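Local coordinates for protein Na Glutathione S-transferase 2 (Necator americanus, PDB 2ON5) that binds glutathione and, as a glutathione S-transferase of a human hookworm, probably catalyses its conjugation to electrophilic compounds, at residues 6-11 with 50-55; 22-27 with 75-80. All blocks are in the same frame, centred on the assembly; numbering follows the deposited sequence.

Interaction 1: 6-11 with 50-55; sequences LTYFAG and QIPVLE. With GSH (glutathione), chain V.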
loop_
_atom_site.group_PDB
_atom_site.type_symbol
_atom_site.label_atom_id
_atom_site.label_comp_id
_atom_site.label_asym_id
_atom_site.label_seq_id
_atom_site.Cartn_x
_atom_site.Cartn_y
_atom_site.Cartn_z
ATOM N N LEU A 6 -3.539 13.685 14.872
ATOM C CA LEU A 6 -2.543 13.152 13.949
ATOM C C LEU A 6 -1.140 13.440 14.442
ATOM O O LEU A 6 -0.777 14.613 14.667
ATOM C CB LEU A 6 -2.705 13.752 12.566
ATOM C CG LEU A 6 -1.847 13.189 11.431
ATOM C CD1 LEU A 6 -2.256 11.717 11.159
ATOM C CD2 LEU A 6 -2.005 14.063 10.214
ATOM N N THR A 7 -0.332 12.384 14.565
ATOM C CA THR A 7 1.077 12.568 14.967
ATOM C C THR A 7 2.022 12.265 13.788
ATOM O O THR A 7 1.902 11.215 13.131
ATOM C CB THR A 7 1.450 11.721 16.195
ATOM O OG1 THR A 7 0.557 12.013 17.284
ATOM C CG2 THR A 7 2.899 12.027 16.634
ATOM N N TYR A 8 2.910 13.218 13.503
ATOM C CA TYR A 8 3.899 13.078 12.426
ATOM C C TYR A 8 5.091 14.009 12.701
ATOM O O TYR A 8 5.194 14.589 13.786
ATOM C CB TYR A 8 3.255 13.384 11.065
ATOM C CG TYR A 8 4.120 13.001 9.894
ATOM C CD1 TYR A 8 4.575 11.680 9.725
ATOM C CD2 TYR A 8 4.523 13.951 8.972
ATOM C CE1 TYR A 8 5.389 11.345 8.651
ATOM C CE2 TYR A 8 5.339 13.614 7.899
ATOM C CZ TYR A 8 5.769 12.326 7.752
ATOM O OH TYR A 8 6.561 11.994 6.673
ATOM N N PHE A 9 6.009 14.115 11.743
ATOM C CA PHE A 9 7.101 15.070 11.864
ATOM C C PHE A 9 6.597 16.479 11.556
ATOM O O PHE A 9 5.478 16.648 11.051
ATOM C CB PHE A 9 8.245 14.708 10.904
ATOM C CG PHE A 9 8.927 13.428 11.232
ATOM C CD1 PHE A 9 9.688 13.308 12.382
ATOM C CD2 PHE A 9 8.831 12.341 10.370
ATOM C CE1 PHE A 9 10.345 12.118 12.686
ATOM C CE2 PHE A 9 9.473 11.131 10.677
ATOM C CZ PHE A 9 10.237 11.035 11.835
ATOM N N ALA A 10 7.421 17.481 11.886
ATOM C CA ALA A 10 7.208 18.870 11.487
ATOM C C ALA A 10 7.517 18.998 9.999
ATOM O O ALA A 10 8.576 19.515 9.582
ATOM C CB ALA A 10 8.111 19.826 12.324
ATOM N N GLY A 11 6.606 18.486 9.184
ATOM C CA GLY A 11 6.803 18.495 7.756
ATOM C C GLY A 11 5.554 17.998 7.073
ATOM O O GLY A 11 4.627 17.473 7.730
ATOM N N GLN A 50 6.444 3.633 14.103
ATOM C CA GLN A 50 6.551 4.632 13.033
ATOM C C GLN A 50 5.387 5.618 13.027
ATOM O O GLN A 50 4.383 5.415 13.730
ATOM C CB GLN A 50 6.672 3.952 11.665
ATOM C CG GLN A 50 8.053 3.310 11.438
ATOM C CD GLN A 50 8.428 3.200 9.976
ATOM O OE1 GLN A 50 7.856 2.407 9.232
ATOM N NE2 GLN A 50 9.408 3.990 9.560
ATOM N N ILE A 51 5.560 6.688 12.247
ATOM C CA ILE A 51 4.544 7.729 12.017
ATOM C C ILE A 51 4.339 7.953 10.493
ATOM O O ILE A 51 5.270 7.707 9.719
ATOM C CB ILE A 51 4.915 9.059 12.761
ATOM C CG1 ILE A 51 6.406 9.443 12.550
ATOM C CG2 ILE A 51 4.597 8.944 14.262
ATOM C CD1 ILE A 51 6.803 10.709 13.272
ATOM N N PRO A 52 3.145 8.460 10.058
ATOM C CA PRO A 52 2.077 9.052 10.891
ATOM C C PRO A 52 1.211 8.036 11.643
ATOM O O PRO A 52 1.061 6.880 11.201
ATOM C CB PRO A 52 1.223 9.821 9.869
ATOM C CG PRO A 52 1.349 8.942 8.568
ATOM C CD PRO A 52 2.821 8.501 8.613
ATOM N N VAL A 53 0.625 8.473 12.758
ATOM C CA VAL A 53 -0.389 7.673 13.453
ATOM C C VAL A 53 -1.577 8.571 13.777
ATOM O O VAL A 53 -1.393 9.700 14.285
ATOM C CB VAL A 53 0.156 7.035 14.763
ATOM C CG1 VAL A 53 -0.970 6.334 15.591
ATOM C CG2 VAL A 53 1.255 6.056 14.436
ATOM N N LEU A 54 -2.772 8.060 13.466
ATOM C CA LEU A 54 -4.030 8.723 13.796
ATOM C C LEU A 54 -4.557 8.159 15.123
ATOM O O LEU A 54 -4.479 6.959 15.366
ATOM C CB LEU A 54 -5.095 8.517 12.686
ATOM C CG LEU A 54 -6.502 9.123 12.930
ATOM C CD1 LEU A 54 -6.479 10.650 12.755
ATOM C CD2 LEU A 54 -7.579 8.524 12.040
ATOM N N GLU A 55 -5.096 9.026 15.972
ATOM C CA GLU A 55 -5.924 8.566 17.084
ATOM C C GLU A 55 -7.337 9.058 16.897
ATOM O O GLU A 55 -7.551 10.239 16.610
ATOM C CB GLU A 55 -5.385 9.028 18.434
ATOM C CG GLU A 55 -4.355 8.092 18.981
ATOM C CD GLU A 55 -3.838 8.484 20.367
ATOM O OE1 GLU A 55 -4.591 9.079 21.162
ATOM O OE2 GLU A 55 -2.667 8.189 20.641
HETATM N N1 GSH V . 4.266 2.576 4.911
HETATM C CA1 GSH V . 4.695 3.864 5.509
HETATM C C1 GSH V . 3.488 4.781 5.681
HETATM O O11 GSH V . 2.940 5.118 4.611
HETATM O O12 GSH V . 3.028 5.203 6.781
HETATM C CB1 GSH V . 5.574 3.691 6.750
HETATM C CG1 GSH V . 5.768 4.974 7.551
HETATM C CD1 GSH V . 7.216 5.441 7.657
HETATM O OE1 GSH V . 8.241 4.977 6.787
HETATM N N2 GSH V . 7.399 6.320 8.645
HETATM C CA2 GSH V . 8.436 7.335 8.769
HETATM C C2 GSH V . 9.038 7.284 10.154
HETATM O O2 GSH V . 8.314 6.798 11.271
HETATM C CB2 GSH V . 7.831 8.707 8.516
HETATM S SG2 GSH V . 8.157 9.428 6.877
HETATM N N3 GSH V . 10.303 7.682 10.277
HETATM C CA3 GSH V . 11.018 7.544 11.531
HETATM C C3 GSH V . 11.302 6.124 11.981
HETATM O O31 GSH V . 11.103 5.155 11.215
HETATM O O32 GSH V . 11.750 5.899 13.129
HETATM O O HOH W 1 -1.335 10.143 16.986
#

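Interaction 2: 22-27 with 75-80; sequences FALAGQ and FGFAGK. With EDO (1,2-ethanediol), chain R.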
loop_
_atom_site.group_PDB
_atom_site.type_symbol
_atom_site.label_atom_id
_atom_site.label_comp_id
_atom_site.label_asym_id
_atom_site.label_seq_id
_atom_site.Cartn_x
_atom_site.Cartn_y
_atom_site.Cartn_z
ATOM N N PHE A 22 -8.779 16.308 6.205
ATOM C CA PHE A 22 -9.460 17.017 7.316
ATOM C C PHE A 22 -9.932 18.399 6.894
ATOM O O PHE A 22 -11.047 18.814 7.239
ATOM C CB PHE A 22 -8.567 17.152 8.559
ATOM C CG PHE A 22 -8.423 15.897 9.372
ATOM C CD1 PHE A 22 -9.530 15.281 9.945
ATOM C CD2 PHE A 22 -7.154 15.366 9.627
ATOM C CE1 PHE A 22 -9.395 14.137 10.711
ATOM C CE2 PHE A 22 -7.004 14.216 10.439
ATOM C CZ PHE A 22 -8.127 13.603 10.963
ATOM N N ALA A 23 -9.073 19.131 6.180
ATOM C CA ALA A 23 -9.417 20.461 5.670
ATOM C C ALA A 23 -10.621 20.426 4.747
ATOM O O ALA A 23 -11.535 21.215 4.907
ATOM C CB ALA A 23 -8.208 21.097 4.962
ATOM N N LEU A 24 -10.625 19.509 3.780
ATOM C CA LEU A 24 -11.766 19.382 2.864
ATOM C C LEU A 24 -13.071 19.036 3.583
ATOM O O LEU A 24 -14.160 19.441 3.158
ATOM C CB LEU A 24 -11.488 18.325 1.789
ATOM C CG LEU A 24 -10.404 18.697 0.762
ATOM C CD1 LEU A 24 -10.168 17.568 -0.207
ATOM C CD2 LEU A 24 -10.790 19.967 0.033
ATOM N N ALA A 25 -12.953 18.279 4.665
ATOM C CA ALA A 25 -14.118 17.820 5.421
ATOM C C ALA A 25 -14.621 18.903 6.394
ATOM O O ALA A 25 -15.733 18.808 6.934
ATOM C CB ALA A 25 -13.782 16.547 6.150
ATOM N N GLY A 26 -13.805 19.932 6.610
ATOM C CA GLY A 26 -14.079 20.909 7.656
ATOM C C GLY A 26 -14.016 20.277 9.026
ATOM O O GLY A 26 -14.731 20.693 9.947
ATOM N N GLN A 27 -13.134 19.294 9.194
ATOM C CA GLN A 27 -13.058 18.535 10.449
ATOM C C GLN A 27 -11.809 18.964 11.230
ATOM O O GLN A 27 -10.684 18.872 10.707
ATOM C CB GLN A 27 -13.033 17.009 10.188
ATOM C CG GLN A 27 -12.682 16.126 11.453
ATOM C CD GLN A 27 -13.758 16.210 12.569
ATOM O OE1 GLN A 27 -13.478 16.612 13.724
ATOM N NE2 GLN A 27 -14.980 15.867 12.216
ATOM N N PHE A 75 -15.545 10.680 4.953
ATOM C CA PHE A 75 -15.826 12.076 4.584
ATOM C C PHE A 75 -16.149 12.312 3.115
ATOM O O PHE A 75 -16.424 13.438 2.735
ATOM C CB PHE A 75 -14.644 12.995 4.984
ATOM C CG PHE A 75 -14.393 13.068 6.483
ATOM C CD1 PHE A 75 -13.091 13.016 6.984
ATOM C CD2 PHE A 75 -15.448 13.187 7.379
ATOM C CE1 PHE A 75 -12.832 13.104 8.352
ATOM C CE2 PHE A 75 -15.216 13.256 8.777
ATOM C CZ PHE A 75 -13.904 13.205 9.260
ATOM N N GLY A 76 -16.074 11.265 2.294
ATOM C CA GLY A 76 -16.584 11.339 0.921
ATOM C C GLY A 76 -15.528 11.560 -0.145
ATOM O O GLY A 76 -15.858 12.053 -1.223
ATOM N N PHE A 77 -14.276 11.169 0.146
ATOM C CA PHE A 77 -13.140 11.331 -0.790
ATOM C C PHE A 77 -12.465 10.015 -1.210
ATOM O O PHE A 77 -11.305 10.009 -1.601
ATOM C CB PHE A 77 -12.100 12.265 -0.178
ATOM C CG PHE A 77 -12.700 13.540 0.317
ATOM C CD1 PHE A 77 -13.267 14.444 -0.586
ATOM C CD2 PHE A 77 -12.770 13.801 1.658
ATOM C CE1 PHE A 77 -13.876 15.618 -0.132
ATOM C CE2 PHE A 77 -13.375 14.971 2.127
ATOM C CZ PHE A 77 -13.926 15.867 1.228
ATOM N N ALA A 78 -13.184 8.907 -1.080
ATOM C CA ALA A 78 -12.599 7.585 -1.355
ATOM C C ALA A 78 -12.974 7.051 -2.747
ATOM O O ALA A 78 -12.455 6.014 -3.173
ATOM C CB ALA A 78 -13.057 6.554 -0.293
ATOM N N GLY A 79 -13.905 7.716 -3.421
ATOM C CA GLY A 79 -14.549 7.135 -4.620
ATOM C C GLY A 79 -16.049 7.064 -4.462
ATOM O O GLY A 79 -16.562 6.959 -3.335
ATOM N N LYS A 80 -16.763 7.097 -5.583
ATOM C CA LYS A 80 -18.253 7.247 -5.557
ATOM C C LYS A 80 -19.011 5.897 -5.484
ATOM O O LYS A 80 -20.172 5.858 -5.056
ATOM C CB LYS A 80 -18.699 8.111 -6.752
ATOM C CG LYS A 80 -20.224 8.307 -6.963
ATOM C CD LYS A 80 -20.517 9.286 -8.154
ATOM C CE LYS A 80 -22.030 9.265 -8.500
ATOM N NZ LYS A 80 -22.314 9.429 -9.984
HETATM C C1 EDO R . -18.308 15.941 9.514
HETATM O O1 EDO R . -19.552 16.454 9.021
HETATM C C2 EDO R . -17.163 16.716 8.881
HETATM O O2 EDO R . -16.782 17.809 9.728
#

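Interaction 1: 6-11 with 50-55
Ile51 lays its CD1 methyl on the Phe9 ring, almost exactly over the centre: the methyl stands 3.6 Å from the ring centroid and 7° off the normal, a CH-pi contact in which the two side chains run roughly perpendicular to each other. The methyl gets there because CG1 of Ile51 sits between the backbone N and the carbonyl carbon (chi1 46°), while CG2 turns back toward Thr7 O. The edge of the same Phe9 ring meets glutathione, whose N3 lies close to the ring plane. Trp39 and Phe36 add edge-to-face contacts with Phe9.

Tyr8 runs alongside Pro52, the two side chains extending in one direction, with Tyr8 CD1 3.8 Å from Pro52 CD. With CG anti to the backbone N (chi1 -169°), the tyrosine brings its hydroxyl up to the sulfur, Tyr8 OH lying 3.0 Å from SG2 of glutathione. Leu14 N is hydrogen-bonded to that same hydroxyl and so helps hold it there.

Behind the pocket the backbones pair antiparallel. Thr7 N bonds to Val53 O (2.9 Å) and Val53 N to Thr7 O, the two bonds of one hydrogen-bonded pair. A water also donates to Val53 O and reaches Thr7 OG1, whereas Pro52 CA makes a CA-H...O contact to Thr7 O.

The cis peptide bond before Pro52 directs the Ile51 backbone at the ligand: Ile51 N bonds glutathione O2 (2.9 Å), and N2 of glutathione makes a weak bond back to Ile51 O. Gln50 NE2 holds the carboxylate atom O31 at 2.6 Å. A cis-proline loop beside the first strand, gripping the cysteinyl backbone of glutathione, is the hallmark of the thioredoxin-like G site of glutathione transferases.

Interaction 2: 22-27 with 75-80
The rings of Phe75 and Phe77 receive Ala25 and Leu24 at the end of helix 16-25. Over one face of Phe75 lies the CB methyl of Ala25, 3.8 Å from the ring centroid and 23° off its normal, displaced toward the CG side, so that Phe75 CG is the nearest ring atom at 3.5 Å. Phe77 has Leu24 over one face, with CD1 near the rim, 4.2 Å above the ring plane. The closer touch comes from the root of that leucine: Leu24 CB is 3.5 Å from Phe77 CZ.

Farther out on the Phe75 ring, Gln27 and Phe22 approach obliquely. Gln27 lies roughly perpendicular to the phenylalanine side chain and meets it through its aliphatic part, CG lying 3.9 Å from Phe75 CZ. The first torsion of Gln27 (chi1 169°) turns CG away from its own N and out to the far end of the ring. Phe22 starts out directed away from the loop, yet its ring returns far enough for CD1 to come within 4.3 Å of Phe75 CE1; it also stacks on Tyr29.

Both segments are places where a helix stops. Helix 16-25 finishes in a Schellman motif, with Gly26 at positive phi and Gln27 N bonded to Phe22 O; this turn brings Gln27 round beside Ala25. Helix 64-75 likewise gives way at Gly76, again with positive phi, and the chain turns so that Phe75 and Phe77 both address the first helix. In the thioredoxin-like domain these two helices pack against the same side of the sheet.

Beyond the pair, Leu24 touches Leu194 of helix 192-200 and Phe77 touches Val153, joining the apolar patch to the helical domain. Near Ala25, an ethanediol, probably picked up in crystallisation, makes a weak bond through O2 to Ala25 O.

From the N terminus, strand 4-9 supplies the first half of interaction 1, and after a short loop the chain enters helix 16-25, whose end supplies the first half of interaction 2. Strand 30-34 and the long connection after it bring the chain to 50-55, closing the first loop against 6-11. Strand 59-62 and helix 64-75 then follow before 75-80 closes the second loop against 22-27. The two loops therefore cross rather than nest. Interaction 1 ties the middle strands of the sheet together at the glutathione site; interaction 2 joins the helix ends about 19 Å away, centre to centre. They meet where Leu54 CD1 packs 3.8 Å from Phe22 CZ.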